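Local coordinates for protein 3-oxoadipate enol-lactonase (PDB 2XUA) that probably hydrolyses 3-oxoadipate enol-lactone in the breakdown of catechol, and here holds the small keto acid laevulinic acid in its pocket, at residues 140-145 and 185-190; 149-154 and 173-178. One frame throughout, in Å; residues are numbered along the deposited sequence.

Both contacts belong to the helical cap domain, which lies in the chain between strand 117-123 and strand 209-214 of the alpha/beta hydrolase sheet. Interaction 1 pairs helix 132-145 with helix 183-195, the first and last helices of this insertion; interaction 2 pairs helix 147-154 with helix 168-179, both of which fall between them in sequence. The two centres are about 13 Å apart, and the contacts meet directly: Leu150 CD2 lies 3.3 Å from Tyr186 CE2, and Phe178 CE1 lies 3.8 Å from Tyr186 CE1. Each also reaches the same laevulinic acid, so the packing of four cap helices is continuous with the ligand pocket.

Interaction 1. Residues 140-145 and 185-190; sequences VKARTE and GYASNC. With SHF (laevulinic acid), chain C.
Apolar packing between Ala142 and Arg143 on one helix and Tyr186 and Ala187 on the other holds this contact together. The short segments run antiparallel at 162°, with axes 8.6 Å apart, and Ala142 and Ala187 are the closest pair of CA atoms at 6.1 Å. The close approach is consistent with the small methyl groups that face each other here: Ala142 CB stands 4.4 Å from Ala187 CB, and it also meets the Tyr186 ring obliquely, 3.8 Å from CD2. Ala187 CB also presses against Arg143, 3.4 Å from CG, and lies over one face of the guanidinium, offset toward its rim. Because the arginine chain bends at chi3 (-102°), its flat end folds back over this methyl.

The polar ends bind mainly to residues beside the segments. Arg143 forms salt bridges through NH1 with Glu184 and through NH2 with Glu191, two acids of helix 183-195, so each terminal nitrogen has its own acidic partner, while the Ala187 methyl lies against one face. Ser188 OG lies near the guanidinium edge, 3.9 Å from Arg143 NH1, but its hydrogen bond goes to Glu184 O.

Tyr186 carries the contact to the ligand. With CG anti to the backbone N (chi1 -180°), its ring extends past Ala142, and OH donates a hydrogen bond of 2.7 Å to the keto oxygen O4 of laevulinic acid, which lies near the ring plane. Arg157 also hydrogen-bonds the ligand. The arrangement is a closely packed antiparallel helix pair of an alpha/beta-hydrolase cap, with a tyrosine that binds the ligand.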
ATOM      1  N   VAL B 140       8.488 -24.237   3.582  1.00 18.98           N
ATOM      2  CA  VAL B 140       8.336 -25.199   2.468  1.00 20.20           C
ATOM      3  C   VAL B 140       7.176 -24.786   1.570  1.00 20.01           C
ATOM      4  O   VAL B 140       7.279 -24.722   0.333  1.00 20.23           O
ATOM      5  CB  VAL B 140       8.101 -26.691   2.984  1.00 20.59           C
ATOM      6  CG1 VAL B 140       7.599 -27.565   1.811  1.00 19.86           C
ATOM      7  CG2 VAL B 140       9.353 -27.264   3.607  1.00 20.93           C
ATOM      8  N   LYS B 141       6.053 -24.482   2.201  1.00 21.95           N
ATOM      9  CA  LYS B 141       4.865 -24.108   1.472  1.00 21.82           C
ATOM     10  C   LYS B 141       5.117 -22.826   0.662  1.00 21.14           C
ATOM     11  O   LYS B 141       4.745 -22.749  -0.509  1.00 20.48           O
ATOM     12  CB  LYS B 141       3.687 -23.938   2.413  1.00 22.94           C
ATOM     13  CG  LYS B 141       2.339 -23.960   1.686  1.00 27.86           C
ATOM     14  CD  LYS B 141       1.142 -23.760   2.623  1.00 32.21           C
ATOM     15  CE  LYS B 141      -0.142 -24.281   1.928  1.00 36.48           C
ATOM     16  NZ  LYS B 141      -0.472 -25.680   2.370  1.00 38.91           N
ATOM     17  N   ALA B 142       5.773 -21.844   1.275  1.00 21.13           N
ATOM     18  CA  ALA B 142       5.936 -20.577   0.590  1.00 20.75           C
ATOM     19  C   ALA B 142       6.790 -20.828  -0.637  1.00 21.84           C
ATOM     20  O   ALA B 142       6.436 -20.378  -1.741  1.00 19.99           O
ATOM     21  CB  ALA B 142       6.564 -19.572   1.503  1.00 20.33           C
ATOM     22  N   ARG B 143       7.921 -21.550  -0.417  1.00 21.52           N
ATOM     23  CA  ARG B 143       8.931 -21.799  -1.469  1.00 22.73           C
ATOM     24  C   ARG B 143       8.458 -22.666  -2.622  1.00 22.27           C
ATOM     25  O   ARG B 143       8.862 -22.443  -3.765  1.00 21.94           O
ATOM     26  CB  ARG B 143      10.261 -22.372  -0.883  1.00 22.92           C
ATOM     27  CG  ARG B 143      10.997 -21.340  -0.067  1.00 26.18           C
ATOM     28  CD  ARG B 143      12.526 -21.534   0.077  1.00 27.16           C
ATOM     29  NE  ARG B 143      12.769 -22.072   1.380  1.00 29.40           N
ATOM     30  CZ  ARG B 143      13.508 -21.534   2.332  1.00 22.75           C
ATOM     31  NH1 ARG B 143      14.193 -20.397   2.199  1.00 23.25           N
ATOM     32  NH2 ARG B 143      13.574 -22.208   3.434  1.00 26.01           N
ATOM     33  N   THR B 144       7.541 -23.602  -2.354  1.00 23.76           N
ATOM     34  CA  THR B 144       7.176 -24.629  -3.352  1.00 23.57           C
ATOM     35  C   THR B 144       5.795 -24.483  -3.890  1.00 25.28           C
ATOM     36  O   THR B 144       5.435 -25.134  -4.884  1.00 25.39           O
ATOM     37  CB  THR B 144       7.332 -26.070  -2.796  1.00 23.45           C
ATOM     38  OG1 THR B 144       6.385 -26.310  -1.757  1.00 20.22           O
ATOM     39  CG2 THR B 144       8.736 -26.245  -2.217  1.00 21.69           C
ATOM     40  N   GLU B 145       5.008 -23.616  -3.263  1.00 25.98           N
ATOM     41  CA  GLU B 145       3.596 -23.446  -3.653  1.00 26.96           C
ATOM     42  C   GLU B 145       3.216 -21.959  -3.832  1.00 27.20           C
ATOM     43  O   GLU B 145       2.205 -21.647  -4.471  1.00 27.37           O
ATOM     44  CB  GLU B 145       2.655 -24.095  -2.626  1.00 28.44           C
ATOM     45  CG  GLU B 145       2.646 -25.585  -2.613  1.00 31.33           C
ATOM     46  CD  GLU B 145       1.615 -26.130  -1.650  1.00 36.96           C
ATOM     47  OE1 GLU B 145       1.917 -27.105  -0.949  1.00 39.48           O
ATOM     48  OE2 GLU B 145       0.513 -25.556  -1.556  1.00 38.59           O
ATOM     49  N   GLY B 185      12.066 -14.522  -0.050  1.00 19.06           N
ATOM     50  CA  GLY B 185      12.237 -13.517   1.016  1.00 18.13           C
ATOM     51  C   GLY B 185      11.430 -13.884   2.248  1.00 17.07           C
ATOM     52  O   GLY B 185      11.906 -13.822   3.367  1.00 18.09           O
ATOM     53  N   TYR B 186      10.182 -14.248   2.039  1.00 16.53           N
ATOM     54  CA  TYR B 186       9.276 -14.624   3.139  1.00 15.66           C
ATOM     55  C   TYR B 186       9.788 -15.895   3.854  1.00 16.72           C
ATOM     56  O   TYR B 186       9.950 -15.920   5.063  1.00 17.19           O
ATOM     57  CB  TYR B 186       7.906 -14.907   2.545  1.00 13.37           C
ATOM     58  CG  TYR B 186       6.871 -15.306   3.559  1.00 18.15           C
ATOM     59  CD1 TYR B 186       6.081 -14.336   4.209  1.00 16.63           C
ATOM     60  CD2 TYR B 186       6.689 -16.659   3.907  1.00 17.53           C
ATOM     61  CE1 TYR B 186       5.083 -14.702   5.130  1.00 20.27           C
ATOM     62  CE2 TYR B 186       5.722 -17.037   4.874  1.00 15.97           C
ATOM     63  CZ  TYR B 186       4.916 -16.062   5.466  1.00 18.57           C
ATOM     64  OH  TYR B 186       3.964 -16.412   6.418  1.00 17.91           O
ATOM     65  N   ALA B 187      10.023 -16.962   3.101  1.00 17.99           N
ATOM     66  CA  ALA B 187      10.615 -18.168   3.703  1.00 18.92           C
ATOM     67  C   ALA B 187      11.943 -17.867   4.465  1.00 18.94           C
ATOM     68  O   ALA B 187      12.179 -18.396   5.554  1.00 20.74           O
ATOM     69  CB  ALA B 187      10.839 -19.213   2.609  1.00 18.00           C
ATOM     70  N   SER B 188      12.813 -17.017   3.934  1.00 19.56           N
ATOM     71  CA  SER B 188      14.065 -16.777   4.666  1.00 19.43           C
ATOM     72  C   SER B 188      13.843 -16.110   6.013  1.00 18.34           C
ATOM     73  O   SER B 188      14.624 -16.295   6.934  1.00 16.67           O
ATOM     74  CB  SER B 188      15.062 -15.966   3.847  1.00 20.47           C
ATOM     75  OG  SER B 188      15.389 -16.682   2.677  1.00 23.76           O
ATOM     76  N   ASN B 189      12.790 -15.294   6.098  1.00 18.62           N
ATOM     77  CA  ASN B 189      12.403 -14.639   7.355  1.00 17.26           C
ATOM     78  C   ASN B 189      11.764 -15.662   8.260  1.00 17.24           C
ATOM     79  O   ASN B 189      11.979 -15.639   9.481  1.00 20.10           O
ATOM     80  CB  ASN B 189      11.476 -13.442   7.068  1.00 16.86           C
ATOM     81  CG  ASN B 189      12.269 -12.208   6.622  1.00 14.40           C
ATOM     82  OD1 ASN B 189      13.022 -11.679   7.403  1.00 15.73           O
ATOM     83  ND2 ASN B 189      12.146 -11.800   5.380  1.00 10.75           N
ATOM     84  N   CYS B 190      11.025 -16.609   7.696  1.00 17.20           N
ATOM     85  CA  CYS B 190      10.546 -17.711   8.540  1.00 17.94           C
ATOM     86  C   CYS B 190      11.698 -18.361   9.298  1.00 17.46           C
ATOM     87  O   CYS B 190      11.624 -18.570  10.510  1.00 16.09           O
ATOM     88  CB  CYS B 190       9.861 -18.774   7.680  1.00 17.92           C
ATOM     89  SG  CYS B 190       8.269 -18.260   6.981  1.00 18.79           S
TER
HETATM   90  C4  SHF C1265       3.129 -14.142   9.109  1.00 26.30           C
HETATM   91  C5  SHF C1265       3.173 -12.713   9.665  1.00 24.90           C
HETATM   92  C3  SHF C1265       3.032 -15.338  10.071  1.00 26.34           C
HETATM   93  C2  SHF C1265       2.444 -15.115  11.488  1.00 34.54           C
HETATM   94  C1  SHF C1265       1.852 -16.450  12.109  1.00 35.39           C
HETATM   95  O4  SHF C1265       3.126 -14.328   7.878  1.00 18.91           O
HETATM   96  O1  SHF C1265       0.621 -16.566  11.971  1.00 36.43           O
HETATM   97  OH1 SHF C1265       2.572 -17.270  12.774  1.00 37.78           O

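Interaction 2. Residues 149-154 and 173-178; sequences ALADAV and MIRDVF. With SHF (laevulinic acid), chain C.
Phe178 reaches across to Leu150, Ala151 and Val154, and its path can be followed outward from its own helix. CB points toward helix 147-154, and CG stands anti to the backbone N (chi1 -177°), which sends the ring straight at the facing helix. The ring meets the backbone of Ala151 obliquely: CD2 is 3.8 Å from Ala151 CB, and CE2 is 3.5 Å from Ala151 N. CE2 also touches Leu150 CB, which sits in the ring plane at the edge. At the tip CZ meets Val154 CB at 3.9 Å. CE1 approaches Val154 CG1 obliquely and lies 3.6 Å from O4 of laevulinic acid, which is in the ring plane at the edge. Val154 CG1 touches this oxygen too, so both helices contribute wall to the ligand pocket of the cap domain, beside Tyr186 of helix 183-195. Their short segments cross at 135° with axes 10.3 Å apart, a separation spanned here by the phenyl ring.

Near the outer side of the contact, one turn before Phe178, Arg175 extends from CG to NE and lays one guanidinium face over Ala151 CB. Its NH1 makes a salt bridge to Asp152 OD1 of 3.1 Å, and NH2 adds a weak bond to the same oxygen. NH1 comes from above the carboxylate plane, and the two flat groups are turned 29° apart. Asp176, next to Arg175, instead forms salt bridges with Arg17 and Arg57 of the second subunit.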
ATOM      1  N   ALA B 149      -1.467 -19.596  -1.695  1.00 30.51           N
ATOM      2  CA  ALA B 149      -1.759 -20.739  -0.817  1.00 32.20           C
ATOM      3  C   ALA B 149      -1.646 -20.424   0.692  1.00 32.42           C
ATOM      4  O   ALA B 149      -2.524 -20.791   1.537  1.00 33.02           O
ATOM      5  CB  ALA B 149      -0.821 -21.942  -1.228  1.00 33.37           C
ATOM      6  N   LEU B 150      -0.579 -19.704   1.023  1.00 31.42           N
ATOM      7  CA  LEU B 150      -0.283 -19.333   2.391  1.00 30.24           C
ATOM      8  C   LEU B 150      -1.257 -18.305   2.928  1.00 30.26           C
ATOM      9  O   LEU B 150      -1.627 -18.356   4.099  1.00 26.90           O
ATOM     10  CB  LEU B 150       1.085 -18.722   2.457  1.00 31.43           C
ATOM     11  CG  LEU B 150       2.172 -19.546   3.074  1.00 32.25           C
ATOM     12  CD1 LEU B 150       2.801 -20.287   1.943  1.00 38.32           C
ATOM     13  CD2 LEU B 150       3.117 -18.540   3.551  1.00 33.26           C
ATOM     14  N   ALA B 151      -1.672 -17.383   2.055  1.00 29.52           N
ATOM     15  CA  ALA B 151      -2.550 -16.289   2.428  1.00 30.99           C
ATOM     16  C   ALA B 151      -3.815 -16.829   3.070  1.00 30.84           C
ATOM     17  O   ALA B 151      -4.297 -16.241   4.034  1.00 30.97           O
ATOM     18  CB  ALA B 151      -2.904 -15.423   1.182  1.00 30.11           C
ATOM     19  N   ASP B 152      -4.349 -17.945   2.571  1.00 31.76           N
ATOM     20  CA  ASP B 152      -5.658 -18.420   3.087  1.00 32.73           C
ATOM     21  C   ASP B 152      -5.498 -18.991   4.496  1.00 31.92           C
ATOM     22  O   ASP B 152      -6.434 -18.964   5.303  1.00 33.47           O
ATOM     23  CB  ASP B 152      -6.326 -19.469   2.194  1.00 33.77           C
ATOM     24  CG  ASP B 152      -6.674 -18.942   0.792  1.00 39.49           C
ATOM     25  OD1 ASP B 152      -7.260 -17.816   0.637  1.00 39.84           O
ATOM     26  OD2 ASP B 152      -6.360 -19.709  -0.165  1.00 41.76           O
ATOM     27  N   ALA B 153      -4.310 -19.497   4.796  1.00 29.99           N
ATOM     28  CA  ALA B 153      -4.023 -20.048   6.102  1.00 29.89           C
ATOM     29  C   ALA B 153      -3.586 -18.968   7.062  1.00 28.69           C
ATOM     30  O   ALA B 153      -3.939 -19.012   8.234  1.00 29.49           O
ATOM     31  CB  ALA B 153      -2.931 -21.116   6.013  1.00 30.79           C
ATOM     32  N   VAL B 154      -2.802 -18.009   6.568  1.00 26.90           N
ATOM     33  CA  VAL B 154      -2.163 -17.005   7.460  1.00 25.58           C
ATOM     34  C   VAL B 154      -3.067 -15.860   7.843  1.00 24.43           C
ATOM     35  O   VAL B 154      -3.148 -15.504   9.021  1.00 23.98           O
ATOM     36  CB  VAL B 154      -0.795 -16.477   6.918  1.00 25.30           C
ATOM     37  CG1 VAL B 154      -0.267 -15.303   7.787  1.00 22.75           C
ATOM     38  CG2 VAL B 154       0.183 -17.628   6.853  1.00 26.67           C
HETATM   39  N   MSE B 173      -6.402  -5.086   0.856  1.00 14.20           N
HETATM   40  CA  MSE B 173      -5.140  -4.377   0.680  1.00 14.47           C
HETATM   41  C   MSE B 173      -3.991  -5.079   1.382  1.00 14.81           C
HETATM   42  O   MSE B 173      -2.859  -5.155   0.871  1.00 14.10           O
HETATM   43  CB  MSE B 173      -5.311  -2.948   1.223  1.00 13.99           C
HETATM   44  CG  MSE B 173      -6.235  -2.102   0.255  1.00 14.61           C
HETATM   45 SE   MSE B 173      -6.369  -0.353   1.076  1.00 28.65          SE
HETATM   46  CE  MSE B 173      -4.825   0.641   0.298  1.00 26.35           C
ATOM     47  N   ILE B 174      -4.279  -5.540   2.595  1.00 14.92           N
ATOM     48  CA  ILE B 174      -3.308  -6.313   3.374  1.00 15.87           C
ATOM     49  C   ILE B 174      -2.946  -7.622   2.623  1.00 15.33           C
ATOM     50  O   ILE B 174      -1.764  -8.014   2.519  1.00 15.05           O
ATOM     51  CB  ILE B 174      -3.930  -6.593   4.823  1.00 15.71           C
ATOM     52  CG1 ILE B 174      -3.982  -5.295   5.665  1.00 20.87           C
ATOM     53  CG2 ILE B 174      -3.176  -7.644   5.537  1.00 14.62           C
ATOM     54  CD1 ILE B 174      -2.631  -4.656   5.927  1.00 27.69           C
ATOM     55  N   ARG B 175      -3.976  -8.293   2.079  1.00 16.29           N
ATOM     56  CA  ARG B 175      -3.773  -9.528   1.330  1.00 17.00           C
ATOM     57  C   ARG B 175      -2.937  -9.226   0.105  1.00 18.69           C
ATOM     58  O   ARG B 175      -2.078 -10.029  -0.252  1.00 18.11           O
ATOM     59  CB  ARG B 175      -5.101 -10.127   0.906  1.00 17.81           C
ATOM     60  CG  ARG B 175      -4.981 -11.450   0.073  1.00 21.75           C
ATOM     61  CD  ARG B 175      -6.349 -12.149  -0.214  1.00 26.69           C
ATOM     62  NE  ARG B 175      -6.030 -13.370  -0.955  1.00 34.59           N
ATOM     63  CZ  ARG B 175      -6.041 -14.606  -0.453  1.00 36.69           C
ATOM     64  NH1 ARG B 175      -6.437 -14.820   0.811  1.00 34.79           N
ATOM     65  NH2 ARG B 175      -5.663 -15.641  -1.237  1.00 34.35           N
ATOM     66  N   ASP B 176      -3.155  -8.054  -0.531  1.00 16.95           N
ATOM     67  CA  ASP B 176      -2.397  -7.786  -1.781  1.00 18.05           C
ATOM     68  C   ASP B 176      -0.930  -7.710  -1.463  1.00 16.80           C
ATOM     69  O   ASP B 176      -0.092  -8.208  -2.228  1.00 16.46           O
ATOM     70  CB  ASP B 176      -2.864  -6.498  -2.494  1.00 18.18           C
ATOM     71  CG  ASP B 176      -2.357  -6.390  -3.951  1.00 20.97           C
ATOM     72  OD1 ASP B 176      -2.454  -7.384  -4.685  1.00 20.48           O
ATOM     73  OD2 ASP B 176      -1.851  -5.301  -4.362  1.00 25.20           O
ATOM     74  N   VAL B 177      -0.588  -7.103  -0.341  1.00 13.95           N
ATOM     75  CA  VAL B 177       0.841  -6.978   0.024  1.00 13.56           C
ATOM     76  C   VAL B 177       1.398  -8.358   0.379  1.00 14.58           C
ATOM     77  O   VAL B 177       2.506  -8.760  -0.066  1.00 13.25           O
ATOM     78  CB  VAL B 177       0.985  -6.044   1.243  1.00 13.49           C
ATOM     79  CG1 VAL B 177       2.417  -6.102   1.821  1.00 11.84           C
ATOM     80  CG2 VAL B 177       0.582  -4.589   0.802  1.00 11.84           C
ATOM     81  N   PHE B 178       0.608  -9.103   1.148  1.00 12.62           N
ATOM     82  CA  PHE B 178       1.060 -10.456   1.555  1.00 14.72           C
ATOM     83  C   PHE B 178       1.329 -11.318   0.300  1.00 15.00           C
ATOM     84  O   PHE B 178       2.430 -11.821   0.115  1.00 15.50           O
ATOM     85  CB  PHE B 178       0.001 -11.076   2.461  1.00 13.72           C
ATOM     86  CG  PHE B 178       0.399 -12.409   2.991  1.00 17.99           C
ATOM     87  CD1 PHE B 178       1.025 -12.506   4.215  1.00 13.60           C
ATOM     88  CD2 PHE B 178       0.213 -13.565   2.225  1.00 19.41           C
ATOM     89  CE1 PHE B 178       1.392 -13.775   4.728  1.00 15.00           C
ATOM     90  CE2 PHE B 178       0.628 -14.837   2.714  1.00 15.04           C
ATOM     91  CZ  PHE B 178       1.218 -14.917   3.949  1.00 13.03           C
TER
HETATM   92  C4  SHF C1265       3.129 -14.142   9.109  1.00 26.30           C
HETATM   93  C5  SHF C1265       3.173 -12.713   9.665  1.00 24.90           C
HETATM   94  C3  SHF C1265       3.032 -15.338  10.071  1.00 26.34           C
HETATM   95  C2  SHF C1265       2.444 -15.115  11.488  1.00 34.54           C
HETATM   96  C1  SHF C1265       1.852 -16.450  12.109  1.00 35.39           C
HETATM   97  O4  SHF C1265       3.126 -14.328   7.878  1.00 18.91           O
HETATM   98  O1  SHF C1265       0.621 -16.566  11.971  1.00 36.43           O
HETATM   99  OH1 SHF C1265       2.572 -17.270  12.774  1.00 37.78           O